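Local coordinates for sensor protein (Bacteroides thetaiotaomicron, PDB 2X7X) that binds fructose through this periplasmic domain of a hybrid two-component system, whose whole protein is probably a sensor histidine kinase that also regulates transcription, at residues Gly118-Ser123 with Val275-Asn280; Ser123-Lys128 with Ile189-Ala194; Gln205-Ala210 with Lys214-Val219. One frame throughout, in Å; residues are numbered along the deposited sequence.

Overall arrangement
All three contacts lie on the six-stranded mixed sheet of one lobe of the periplasmic binding protein fold. Contacts 1 and 2 share Ser123 and use helix 110-124; their centres are about 10 Å apart. Contact 3 packs helix 199-209 against strand 217-220. Its centre is about 12 Å from that of contact 2 and about 17 Å from that of contact 1. Strands 191-194 and 217-220 are neighbours, and Val192 N lies 2.9 Å from Ile217 O, a probable hydrogen bond. Ile121 of the helix packs on Ala191, Ile217 and Val219. Contacts 1 and 2 lie away from the fructose pocket; in contact 3, the Phe218 side chain is about 11 Å from that of fructose-binding Asn196.

Contact 1: Gly118-Ser123 with Val275-Asn280. With PO4 (phosphate ion), chain D.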
ATOM      1  N   GLY A 118     -20.248  -8.626  -8.590  1.00 20.96           N
ATOM      2  CA  GLY A 118     -21.619  -9.039  -8.299  1.00 20.82           C
ATOM      3  C   GLY A 118     -21.829  -9.370  -6.830  1.00 21.10           C
ATOM      4  O   GLY A 118     -22.849  -8.975  -6.254  1.00 20.82           O
ATOM      5  N   ASN A 119     -20.870 -10.076  -6.215  1.00 20.82           N
ATOM      6  CA  ASN A 119     -21.012 -10.426  -4.805  1.00 21.30           C
ATOM      7  C   ASN A 119     -20.970  -9.187  -3.913  1.00 21.47           C
ATOM      8  O   ASN A 119     -21.747  -9.082  -2.973  1.00 21.91           O
ATOM      9  CB  ASN A 119     -19.989 -11.478  -4.334  1.00 21.07           C
ATOM     10  CG  ASN A 119     -20.323 -12.914  -4.810  1.00 21.27           C
ATOM     11  OD1 ASN A 119     -21.475 -13.257  -5.097  1.00 20.40           O
ATOM     12  ND2 ASN A 119     -19.288 -13.743  -4.911  1.00 20.29           N
ATOM     13  N   TYR A 120     -20.077  -8.254  -4.219  1.00 21.32           N
ATOM     14  CA  TYR A 120     -19.949  -7.055  -3.428  1.00 21.45           C
ATOM     15  C   TYR A 120     -21.229  -6.197  -3.481  1.00 21.79           C
ATOM     16  O   TYR A 120     -21.682  -5.698  -2.451  1.00 21.97           O
ATOM     17  CB  TYR A 120     -18.714  -6.254  -3.849  1.00 21.80           C
ATOM     18  CG  TYR A 120     -18.614  -4.938  -3.130  1.00 22.71           C
ATOM     19  CD1 TYR A 120     -17.839  -4.806  -1.983  1.00 22.40           C
ATOM     20  CD2 TYR A 120     -19.335  -3.824  -3.583  1.00 22.32           C
ATOM     21  CE1 TYR A 120     -17.775  -3.586  -1.310  1.00 24.14           C
ATOM     22  CE2 TYR A 120     -19.277  -2.619  -2.925  1.00 23.04           C
ATOM     23  CZ  TYR A 120     -18.498  -2.500  -1.792  1.00 24.93           C
ATOM     24  OH  TYR A 120     -18.455  -1.285  -1.143  1.00 26.73           O
ATOM     25  N   ILE A 121     -21.809  -6.040  -4.665  1.00 21.62           N
ATOM     26  CA  ILE A 121     -23.049  -5.311  -4.806  1.00 22.15           C
ATOM     27  C   ILE A 121     -24.224  -6.010  -4.091  1.00 23.26           C
ATOM     28  O   ILE A 121     -25.034  -5.353  -3.412  1.00 23.68           O
ATOM     29  CB  ILE A 121     -23.383  -5.060  -6.289  1.00 22.19           C
ATOM     30  CG1 ILE A 121     -22.297  -4.189  -6.952  1.00 21.42           C
ATOM     31  CG2 ILE A 121     -24.751  -4.400  -6.425  1.00 21.77           C
ATOM     32  CD1 ILE A 121     -22.397  -4.066  -8.471  1.00 16.63           C
ATOM     33  N   ALA A 122     -24.323  -7.332  -4.242  1.00 23.93           N
ATOM     34  CA  ALA A 122     -25.422  -8.098  -3.640  1.00 24.25           C
ATOM     35  C   ALA A 122     -25.391  -7.991  -2.125  1.00 24.57           C
ATOM     36  O   ALA A 122     -26.436  -7.893  -1.481  1.00 24.95           O
ATOM     37  CB  ALA A 122     -25.383  -9.564  -4.080  1.00 24.22           C
ATOM     38  N   SER A 123     -24.187  -7.995  -1.571  1.00 24.83           N
ATOM     39  CA  SER A 123     -23.980  -7.859  -0.143  1.00 25.56           C
ATOM     40  C   SER A 123     -24.334  -6.439   0.326  1.00 26.45           C
ATOM     41  O   SER A 123     -24.983  -6.258   1.352  1.00 26.57           O
ATOM     42  CB  SER A 123     -22.530  -8.247   0.198  1.00 25.48           C
ATOM     43  OG  SER A 123     -22.096  -7.719   1.437  1.00 26.10           O
ATOM     44  N   VAL A 275     -10.493  -6.079  -3.668  1.00 27.68           N
ATOM     45  CA  VAL A 275     -11.408  -4.965  -3.577  1.00 26.22           C
ATOM     46  C   VAL A 275     -10.722  -3.799  -2.855  1.00 25.88           C
ATOM     47  O   VAL A 275      -9.927  -3.999  -1.926  1.00 25.20           O
ATOM     48  CB  VAL A 275     -12.720  -5.375  -2.863  1.00 26.39           C
ATOM     49  CG1 VAL A 275     -12.522  -5.516  -1.343  1.00 25.57           C
ATOM     50  CG2 VAL A 275     -13.838  -4.401  -3.178  1.00 25.42           C
ATOM     51  N   VAL A 276     -11.029  -2.589  -3.313  1.00 25.25           N
ATOM     52  CA  VAL A 276     -10.589  -1.366  -2.679  1.00 25.05           C
ATOM     53  C   VAL A 276     -11.807  -0.517  -2.402  1.00 25.49           C
ATOM     54  O   VAL A 276     -12.554  -0.196  -3.314  1.00 25.98           O
ATOM     55  CB  VAL A 276      -9.638  -0.571  -3.587  1.00 24.98           C
ATOM     56  CG1 VAL A 276      -9.286   0.788  -2.963  1.00 23.92           C
ATOM     57  CG2 VAL A 276      -8.382  -1.374  -3.892  1.00 24.69           C
ATOM     58  N   ASP A 277     -11.995  -0.130  -1.148  1.00 26.03           N
ATOM     59  CA  ASP A 277     -13.152   0.661  -0.753  1.00 26.61           C
ATOM     60  C   ASP A 277     -12.813   1.515   0.464  1.00 27.05           C
ATOM     61  O   ASP A 277     -11.640   1.594   0.856  1.00 27.09           O
ATOM     62  CB  ASP A 277     -14.361  -0.247  -0.492  1.00 26.49           C
ATOM     63  CG  ASP A 277     -14.076  -1.335   0.527  1.00 27.76           C
ATOM     64  OD1 ASP A 277     -13.093  -1.244   1.289  1.00 28.69           O
ATOM     65  OD2 ASP A 277     -14.863  -2.297   0.595  1.00 31.37           O
ATOM     66  N   ARG A 278     -13.826   2.144   1.062  1.00 27.59           N
ATOM     67  CA  ARG A 278     -13.606   3.042   2.200  1.00 28.55           C
ATOM     68  C   ARG A 278     -12.768   2.432   3.325  1.00 28.28           C
ATOM     69  O   ARG A 278     -11.892   3.089   3.859  1.00 28.12           O
ATOM     70  CB  ARG A 278     -14.925   3.628   2.729  1.00 28.89           C
ATOM     71  CG  ARG A 278     -15.288   4.989   2.050  1.00 32.10           C
ATOM     72  CD  ARG A 278     -16.779   5.433   2.215  1.00 35.30           C
ATOM     73  N   THR A 279     -13.007   1.171   3.646  1.00 28.12           N
ATOM     74  CA  THR A 279     -12.309   0.527   4.756  1.00 28.55           C
ATOM     75  C   THR A 279     -10.788   0.380   4.532  1.00 28.19           C
ATOM     76  O   THR A 279     -10.032   0.345   5.503  1.00 28.56           O
ATOM     77  CB  THR A 279     -12.957  -0.855   5.142  1.00 28.93           C
ATOM     78  OG1 THR A 279     -12.387  -1.906   4.352  1.00 29.97           O
ATOM     79  CG2 THR A 279     -14.492  -0.849   4.911  1.00 29.91           C
ATOM     80  N   ASN A 280     -10.338   0.316   3.277  1.00 27.62           N
ATOM     81  CA  ASN A 280      -8.913   0.108   3.002  1.00 27.23           C
ATOM     82  C   ASN A 280      -8.227   1.098   2.061  1.00 27.68           C
ATOM     83  O   ASN A 280      -7.079   0.887   1.665  1.00 27.25           O
ATOM     84  CB  ASN A 280      -8.655  -1.326   2.501  1.00 27.23           C
ATOM     85  CG  ASN A 280      -9.220  -1.597   1.097  1.00 25.61           C
ATOM     86  OD1 ASN A 280      -9.533  -0.685   0.316  1.00 22.47           O
ATOM     87  ND2 ASN A 280      -9.343  -2.868   0.782  1.00 23.52           N
TER
HETATM   88  P   PO4 D1334     -10.174  -9.186  -1.239  1.00 77.67           P
HETATM   89  O1  PO4 D1334     -10.868 -10.509  -1.024  1.00 78.02           O
HETATM   90  O2  PO4 D1334     -10.115  -8.429   0.065  1.00 78.34           O
HETATM   91  O3  PO4 D1334      -8.765  -9.427  -1.696  1.00 78.10           O
HETATM   92  O4  PO4 D1334     -10.914  -8.388  -2.284  1.00 77.62           O
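Tyr120 makes the helix side of this contact, meeting Val275 and Asp277. The apolar part is small: Tyr120 CD1 lies 4.2 Å from Val275 CG2, and the two side chains cross at about a right angle. The Tyr120 CG is anti to the backbone N (chi1 175°), which lays the ring out beside Val275 and Asp277. Asp277 meets the ring without a bond: its OD2 lies 3.7 Å from Tyr120 CE1, the carboxylate and ring planes 47° apart.

Hydrogen bonds within 275-280 brace the backbone from Val275 to Asn280. Asn280 grips both sides of Val276: its ND2 gives a bond to Val275 O at 3.0 Å, and its OD1 accepts one from Asp277 N at 2.9 Å. The other carboxylate oxygen, Asp277 OD1, takes the Thr279 hydroxyl on its syn side. A phosphate ion, probably from the crystallisation liquor, accepts a bond from Val275 N at its O4, 2.7 Å away.

Helix 110-124 thus reaches 275-277, an edge strand of the mixed sheet within this chain, which runs antiparallel to strand 241-244. Tyr120 also touches Ala241 of that neighbour. Beyond the turn, helix 281-304 begins, and Asn280 packs on Asn280 of the second subunit.

Contact 2: Ser123-Lys128 with Ile189-Ala194; sequences SSLKGK and IDAVYA
Leu125 points its forked end at the start of strand 191-194, and both methyls touch the CB of Asp190. The two side chains cross at a slant. Leu125 CD1 and CD2 each lie 3.9 Å from Asp190 CB, so the end of the fork faces that carbon evenly. The branches then part. CD2 comes 3.7 Å from the carbonyl oxygen Asp190 O, while CD1 lies 4.2 Å from Ala191 CB. Leu125 has CG anti to its carbonyl carbon (chi1 -60°), and this turns the fork across to the strand.

The Asp190 side chain meets Leu125 through its CB alone. Its carboxylate is engaged in another direction: OD2 accepts a bond from Asn130 N and forms a salt bridge with Lys188. These partners probably help to fix the CB that Leu125 rests on. An alanine in place of Leu125 would remove both methyls and would probably leave a gap over Asp190 CB and Ala191 CB.

The backbone turns sharply just after Leu125. Residues Leu125 to Lys128 form a type I' beta turn, closed by Lys128 N to Leu125 O at 3.2 Å. Gly127 N also reaches back to Ala122 O, and Lys126, with positive phi, is the C-prime residue. This is a Schellman motif ending helix 110-124. It leads the chain into strand 128-135, the parallel neighbour of strand 191-194 in the alpha/beta lobe of a periplasmic binding protein.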
ATOM      1  N   SER A 123     -24.187  -7.995  -1.571  1.00 24.83           N
ATOM      2  CA  SER A 123     -23.980  -7.859  -0.143  1.00 25.56           C
ATOM      3  C   SER A 123     -24.334  -6.439   0.326  1.00 26.45           C
ATOM      4  O   SER A 123     -24.983  -6.258   1.352  1.00 26.57           O
ATOM      5  CB  SER A 123     -22.530  -8.247   0.198  1.00 25.48           C
ATOM      6  OG  SER A 123     -22.096  -7.719   1.437  1.00 26.10           O
ATOM      7  N   SER A 124     -23.937  -5.436  -0.455  1.00 27.27           N
ATOM      8  CA  SER A 124     -24.158  -4.047  -0.105  1.00 27.57           C
ATOM      9  C   SER A 124     -25.626  -3.633  -0.209  1.00 28.10           C
ATOM     10  O   SER A 124     -26.094  -2.794   0.569  1.00 28.60           O
ATOM     11  CB  SER A 124     -23.280  -3.146  -0.969  1.00 27.41           C
ATOM     12  OG  SER A 124     -23.569  -1.782  -0.726  1.00 28.79           O
ATOM     13  N   LEU A 125     -26.349  -4.212  -1.165  1.00 28.51           N
ATOM     14  CA  LEU A 125     -27.783  -3.955  -1.315  1.00 29.01           C
ATOM     15  C   LEU A 125     -28.613  -4.954  -0.501  1.00 29.83           C
ATOM     16  O   LEU A 125     -29.840  -5.024  -0.644  1.00 30.01           O
ATOM     17  CB  LEU A 125     -28.194  -4.039  -2.787  1.00 28.85           C
ATOM     18  CG  LEU A 125     -27.556  -3.108  -3.816  1.00 28.60           C
ATOM     19  CD1 LEU A 125     -28.214  -3.321  -5.166  1.00 28.02           C
ATOM     20  CD2 LEU A 125     -27.659  -1.662  -3.392  1.00 26.55           C
ATOM     21  N   LYS A 126     -27.940  -5.757   0.325  1.00 30.56           N
ATOM     22  CA  LYS A 126     -28.638  -6.675   1.219  1.00 31.41           C
ATOM     23  C   LYS A 126     -29.584  -7.608   0.448  1.00 31.26           C
ATOM     24  O   LYS A 126     -30.635  -7.967   0.949  1.00 30.98           O
ATOM     25  CB  LYS A 126     -29.408  -5.872   2.293  1.00 31.79           C
ATOM     26  CG  LYS A 126     -28.542  -5.376   3.471  1.00 33.45           C
ATOM     27  CD  LYS A 126     -29.100  -4.076   4.106  1.00 36.23           C
ATOM     28  N   GLY A 127     -29.215  -7.962  -0.784  1.00 31.50           N
ATOM     29  CA  GLY A 127     -29.938  -8.978  -1.565  1.00 31.46           C
ATOM     30  C   GLY A 127     -31.073  -8.507  -2.456  1.00 31.67           C
ATOM     31  O   GLY A 127     -31.675  -9.307  -3.178  1.00 31.44           O
ATOM     32  N   LYS A 128     -31.352  -7.206  -2.423  1.00 32.07           N
ATOM     33  CA  LYS A 128     -32.514  -6.636  -3.108  1.00 32.11           C
ATOM     34  C   LYS A 128     -32.137  -5.319  -3.793  1.00 31.23           C
ATOM     35  O   LYS A 128     -31.621  -4.407  -3.146  1.00 31.17           O
ATOM     36  CB  LYS A 128     -33.666  -6.427  -2.100  1.00 32.66           C
ATOM     37  CG  LYS A 128     -34.983  -5.831  -2.694  1.00 35.35           C
ATOM     38  CD  LYS A 128     -36.204  -5.994  -1.737  1.00 37.75           C
ATOM     39  CE  LYS A 128     -37.480  -5.309  -2.321  1.00 38.81           C
ATOM     40  NZ  LYS A 128     -38.001  -5.896  -3.611  1.00 36.51           N
ATOM     41  N   ILE A 189     -32.848   3.027  -9.496  1.00 28.23           N
ATOM     42  CA  ILE A 189     -31.550   2.412  -9.711  1.00 26.90           C
ATOM     43  C   ILE A 189     -30.743   2.401  -8.398  1.00 25.97           C
ATOM     44  O   ILE A 189     -30.489   3.441  -7.797  1.00 26.07           O
ATOM     45  CB  ILE A 189     -30.748   3.118 -10.853  1.00 27.03           C
ATOM     46  CG1 ILE A 189     -31.527   3.084 -12.182  1.00 26.87           C
ATOM     47  CG2 ILE A 189     -29.372   2.465 -11.027  1.00 26.56           C
ATOM     48  CD1 ILE A 189     -30.984   4.047 -13.253  1.00 25.95           C
ATOM     49  N   ASP A 190     -30.332   1.219  -7.962  1.00 24.61           N
ATOM     50  CA  ASP A 190     -29.636   1.090  -6.682  1.00 23.08           C
ATOM     51  C   ASP A 190     -28.116   0.905  -6.819  1.00 22.00           C
ATOM     52  O   ASP A 190     -27.374   1.067  -5.848  1.00 21.36           O
ATOM     53  CB  ASP A 190     -30.281  -0.031  -5.843  1.00 23.13           C
ATOM     54  CG  ASP A 190     -31.797   0.094  -5.780  1.00 23.12           C
ATOM     55  OD1 ASP A 190     -32.301   1.116  -5.275  1.00 23.09           O
ATOM     56  OD2 ASP A 190     -32.491  -0.817  -6.267  1.00 24.83           O
ATOM     57  N   ALA A 191     -27.655   0.592  -8.029  1.00 20.97           N
ATOM     58  CA  ALA A 191     -26.233   0.337  -8.251  1.00 20.42           C
ATOM     59  C   ALA A 191     -25.809   0.470  -9.690  1.00 19.90           C
ATOM     60  O   ALA A 191     -26.518   0.056 -10.611  1.00 19.94           O
ATOM     61  CB  ALA A 191     -25.839  -1.046  -7.731  1.00 20.25           C
ATOM     62  N   VAL A 192     -24.617   1.024  -9.868  1.00 19.32           N
ATOM     63  CA  VAL A 192     -23.971   1.092 -11.173  1.00 18.20           C
ATOM     64  C   VAL A 192     -22.746   0.197 -11.129  1.00 18.16           C
ATOM     65  O   VAL A 192     -21.897   0.339 -10.249  1.00 18.51           O
ATOM     66  CB  VAL A 192     -23.577   2.568 -11.527  1.00 17.82           C
ATOM     67  CG1 VAL A 192     -22.944   2.668 -12.909  1.00 14.97           C
ATOM     68  CG2 VAL A 192     -24.809   3.449 -11.441  1.00 17.01           C
ATOM     69  N   TYR A 193     -22.678  -0.736 -12.066  1.00 18.17           N
ATOM     70  CA  TYR A 193     -21.486  -1.548 -12.271  1.00 18.10           C
ATOM     71  C   TYR A 193     -20.811  -1.026 -13.513  1.00 18.67           C
ATOM     72  O   TYR A 193     -21.348  -1.167 -14.611  1.00 18.53           O
ATOM     73  CB  TYR A 193     -21.871  -3.008 -12.475  1.00 17.65           C
ATOM     74  CG  TYR A 193     -20.746  -3.958 -12.866  1.00 17.25           C
ATOM     75  CD1 TYR A 193     -19.390  -3.654 -12.615  1.00 16.07           C
ATOM     76  CD2 TYR A 193     -21.049  -5.191 -13.451  1.00 15.22           C
ATOM     77  CE1 TYR A 193     -18.375  -4.547 -12.962  1.00 14.99           C
ATOM     78  CE2 TYR A 193     -20.053  -6.088 -13.800  1.00 14.41           C
ATOM     79  CZ  TYR A 193     -18.727  -5.776 -13.559  1.00 15.86           C
ATOM     80  OH  TYR A 193     -17.773  -6.700 -13.919  1.00 15.19           O
ATOM     81  N   ALA A 194     -19.639  -0.421 -13.335  1.00 18.92           N
ATOM     82  CA  ALA A 194     -18.867   0.128 -14.440  1.00 19.09           C
ATOM     83  C   ALA A 194     -17.635  -0.736 -14.639  1.00 19.64           C
ATOM     84  O   ALA A 194     -16.952  -1.071 -13.669  1.00 19.82           O
ATOM     85  CB  ALA A 194     -18.470   1.557 -14.122  1.00 19.17           C
TER

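Contact 3: Gln205-Ala210 with Lys214-Val219. With K (potassium ion), chain F.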
ATOM      1  N   GLN A 205     -21.243  11.355 -12.738  1.00 24.34           N
ATOM      2  CA  GLN A 205     -21.538  12.717 -13.125  1.00 24.72           C
ATOM      3  C   GLN A 205     -22.915  12.822 -13.800  1.00 24.41           C
ATOM      4  O   GLN A 205     -23.620  13.832 -13.650  1.00 24.54           O
ATOM      5  CB  GLN A 205     -20.426  13.291 -13.985  1.00 24.88           C
ATOM      6  CG  GLN A 205     -20.725  14.670 -14.474  1.00 27.94           C
ATOM      7  CD  GLN A 205     -19.550  15.591 -14.353  1.00 33.36           C
ATOM      8  OE1 GLN A 205     -18.573  15.486 -15.114  1.00 36.41           O
ATOM      9  NE2 GLN A 205     -19.634  16.525 -13.411  1.00 32.92           N
ATOM     10  N   ALA A 206     -23.327  11.776 -14.503  1.00 23.68           N
ATOM     11  CA  ALA A 206     -24.674  11.768 -15.020  1.00 23.63           C
ATOM     12  C   ALA A 206     -25.683  11.784 -13.863  1.00 23.96           C
ATOM     13  O   ALA A 206     -26.705  12.471 -13.938  1.00 23.76           O
ATOM     14  CB  ALA A 206     -24.892  10.584 -15.927  1.00 23.30           C
ATOM     15  N   ALA A 207     -25.371  11.061 -12.788  1.00 24.27           N
ATOM     16  CA  ALA A 207     -26.296  10.900 -11.674  1.00 25.19           C
ATOM     17  C   ALA A 207     -26.335  12.172 -10.841  1.00 26.22           C
ATOM     18  O   ALA A 207     -27.415  12.651 -10.476  1.00 26.25           O
ATOM     19  CB  ALA A 207     -25.907   9.709 -10.821  1.00 24.40           C
ATOM     20  N   LYS A 208     -25.144  12.699 -10.553  1.00 27.38           N
ATOM     21  CA  LYS A 208     -24.935  13.961  -9.847  1.00 28.50           C
ATOM     22  C   LYS A 208     -25.811  15.034 -10.478  1.00 28.52           C
ATOM     23  O   LYS A 208     -26.591  15.698  -9.798  1.00 28.52           O
ATOM     24  CB  LYS A 208     -23.464  14.378 -10.001  1.00 29.24           C
ATOM     25  CG  LYS A 208     -22.751  14.845  -8.736  1.00 31.19           C
ATOM     26  CD  LYS A 208     -23.125  16.241  -8.329  1.00 36.42           C
ATOM     27  CE  LYS A 208     -22.238  16.728  -7.178  1.00 38.96           C
ATOM     28  NZ  LYS A 208     -20.861  17.030  -7.646  1.00 40.15           N
ATOM     29  N   MET A 209     -25.691  15.165 -11.798  1.00 28.64           N
ATOM     30  CA  MET A 209     -26.382  16.213 -12.542  1.00 28.70           C
ATOM     31  C   MET A 209     -27.878  16.020 -12.597  1.00 28.39           C
ATOM     32  O   MET A 209     -28.607  16.976 -12.838  1.00 28.46           O
ATOM     33  CB  MET A 209     -25.790  16.381 -13.943  1.00 28.52           C
ATOM     34  CG  MET A 209     -24.396  16.992 -13.867  1.00 30.28           C
ATOM     35  SD  MET A 209     -23.536  17.206 -15.430  1.00 33.11           S
ATOM     36  CE  MET A 209     -24.299  18.755 -15.955  1.00 32.52           C
ATOM     37  N   ALA A 210     -28.338  14.796 -12.361  1.00 27.99           N
ATOM     38  CA  ALA A 210     -29.772  14.532 -12.338  1.00 27.69           C
ATOM     39  C   ALA A 210     -30.310  14.579 -10.900  1.00 27.73           C
ATOM     40  O   ALA A 210     -31.478  14.248 -10.651  1.00 27.53           O
ATOM     41  CB  ALA A 210     -30.091  13.205 -13.025  1.00 27.03           C
ATOM     42  N   LYS A 214     -27.011  10.045  -4.806  1.00 29.38           N
ATOM     43  CA  LYS A 214     -27.105   9.476  -3.456  1.00 29.82           C
ATOM     44  C   LYS A 214     -28.093   8.299  -3.386  1.00 28.90           C
ATOM     45  O   LYS A 214     -28.271   7.689  -2.343  1.00 28.75           O
ATOM     46  CB  LYS A 214     -27.413  10.561  -2.416  1.00 30.24           C
ATOM     47  CG  LYS A 214     -26.280  11.568  -2.264  1.00 33.70           C
ATOM     48  CD  LYS A 214     -26.622  12.744  -1.329  1.00 37.93           C
ATOM     49  CE  LYS A 214     -25.384  13.641  -1.151  1.00 41.49           C
ATOM     50  NZ  LYS A 214     -25.386  14.444   0.117  1.00 44.03           N
ATOM     51  N   GLU A 215     -28.707   7.968  -4.512  1.00 28.21           N
ATOM     52  CA  GLU A 215     -29.692   6.881  -4.550  1.00 27.65           C
ATOM     53  C   GLU A 215     -29.080   5.533  -4.886  1.00 26.59           C
ATOM     54  O   GLU A 215     -29.782   4.532  -4.902  1.00 26.58           O
ATOM     55  CB  GLU A 215     -30.783   7.175  -5.585  1.00 27.92           C
ATOM     56  CG  GLU A 215     -31.622   8.416  -5.316  1.00 28.96           C
ATOM     57  CD  GLU A 215     -32.633   8.683  -6.422  1.00 30.97           C
ATOM     58  OE1 GLU A 215     -32.533   8.081  -7.522  1.00 30.83           O
ATOM     59  OE2 GLU A 215     -33.543   9.501  -6.186  1.00 33.20           O
ATOM     60  N   MET A 216     -27.782   5.517  -5.172  1.00 25.58           N
ATOM     61  CA  MET A 216     -27.129   4.348  -5.748  1.00 24.34           C
ATOM     62  C   MET A 216     -25.651   4.303  -5.395  1.00 23.59           C
ATOM     63  O   MET A 216     -25.038   5.336  -5.112  1.00 23.13           O
ATOM     64  CB  MET A 216     -27.307   4.334  -7.274  1.00 24.50           C
ATOM     65  CG  MET A 216     -26.708   5.534  -7.998  1.00 25.17           C
ATOM     66  SD  MET A 216     -27.217   5.664  -9.722  1.00 27.15           S
ATOM     67  CE  MET A 216     -28.848   6.414  -9.554  1.00 24.92           C
ATOM     68  N   ILE A 217     -25.090   3.099  -5.392  1.00 22.85           N
ATOM     69  CA  ILE A 217     -23.657   2.925  -5.192  1.00 22.05           C
ATOM     70  C   ILE A 217     -22.966   2.785  -6.543  1.00 21.67           C
ATOM     71  O   ILE A 217     -23.607   2.401  -7.538  1.00 21.89           O
ATOM     72  CB  ILE A 217     -23.346   1.672  -4.346  1.00 22.85           C
ATOM     73  CG1 ILE A 217     -23.873   0.408  -5.042  1.00 21.33           C
ATOM     74  CG2 ILE A 217     -23.851   1.850  -2.883  1.00 20.91           C
ATOM     75  CD1 ILE A 217     -23.176  -0.841  -4.602  1.00 22.30           C
ATOM     76  N   PHE A 218     -21.668   3.095  -6.576  1.00 20.56           N
ATOM     77  CA  PHE A 218     -20.875   3.014  -7.805  1.00 19.64           C
ATOM     78  C   PHE A 218     -19.697   2.068  -7.638  1.00 19.49           C
ATOM     79  O   PHE A 218     -18.895   2.215  -6.705  1.00 19.09           O
ATOM     80  CB  PHE A 218     -20.394   4.404  -8.256  1.00 19.13           C
ATOM     81  CG  PHE A 218     -21.513   5.328  -8.652  1.00 19.15           C
ATOM     82  CD1 PHE A 218     -21.871   5.479  -9.999  1.00 19.05           C
ATOM     83  CD2 PHE A 218     -22.249   6.023  -7.679  1.00 16.68           C
ATOM     84  CE1 PHE A 218     -22.944   6.323 -10.365  1.00 17.59           C
ATOM     85  CE2 PHE A 218     -23.310   6.864  -8.040  1.00 15.27           C
ATOM     86  CZ  PHE A 218     -23.658   7.012  -9.371  1.00 16.73           C
ATOM     87  N   VAL A 219     -19.601   1.090  -8.542  1.00 19.35           N
ATOM     88  CA  VAL A 219     -18.485   0.138  -8.523  1.00 19.23           C
ATOM     89  C   VAL A 219     -17.739   0.122  -9.849  1.00 19.33           C
ATOM     90  O   VAL A 219     -18.352   0.076 -10.914  1.00 19.69           O
ATOM     91  CB  VAL A 219     -18.933  -1.289  -8.117  1.00 19.14           C
ATOM     92  CG1 VAL A 219     -17.729  -2.173  -7.939  1.00 18.78           C
ATOM     93  CG2 VAL A 219     -19.750  -1.248  -6.819  1.00 17.57           C
TER
HETATM   94  K     K F1336     -23.393   7.322  -3.961  1.00 48.57           K
HETATM   95  O   HOH W   1     -20.729   8.166  -2.054  1.00 25.56           O
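Ala207 of helix 199-209 faces Met216 and Phe218 within the beta-alpha-beta unit formed by strand 191-194, helix 199-209 and strand 217-220. Segment 205-210 is the last part of the helix and the start of the loop after it; Met209 N is bonded to Gln205 O at 3.1 Å. Residues 214-216 are in a loop that leads into the strand. From Met216 to Phe218 the backbone is extended, so side chains alternate: the CB atoms of Met216 and Phe218 point toward the helix segment, that of Ile217 does not.

The side-chain packing centres on one methyl. Ala207 CB sits at the edge of the Phe218 ring, near its plane, 3.8 Å from CZ. It also lies 4.4 Å from Met216 SD. All three residues are buried. Phe218 has CG anti to its carbonyl carbon (chi1 -65°), which stands the ring out from the strand, so that CZ meets the methyl. Tyr204 of the same helix meets the Phe218 ring edge-to-face, and Met216 also packs on Met179 of helix 172-185.

The loop also carries a metal site. Glu213 O and Met216 O both bind a potassium ion, and a water oxygen lies farther off, 3.4 Å from the potassium ion. The ion lies 4.1 Å from Phe218 CE2, and the Met216 O bond to it is 2.8 Å long.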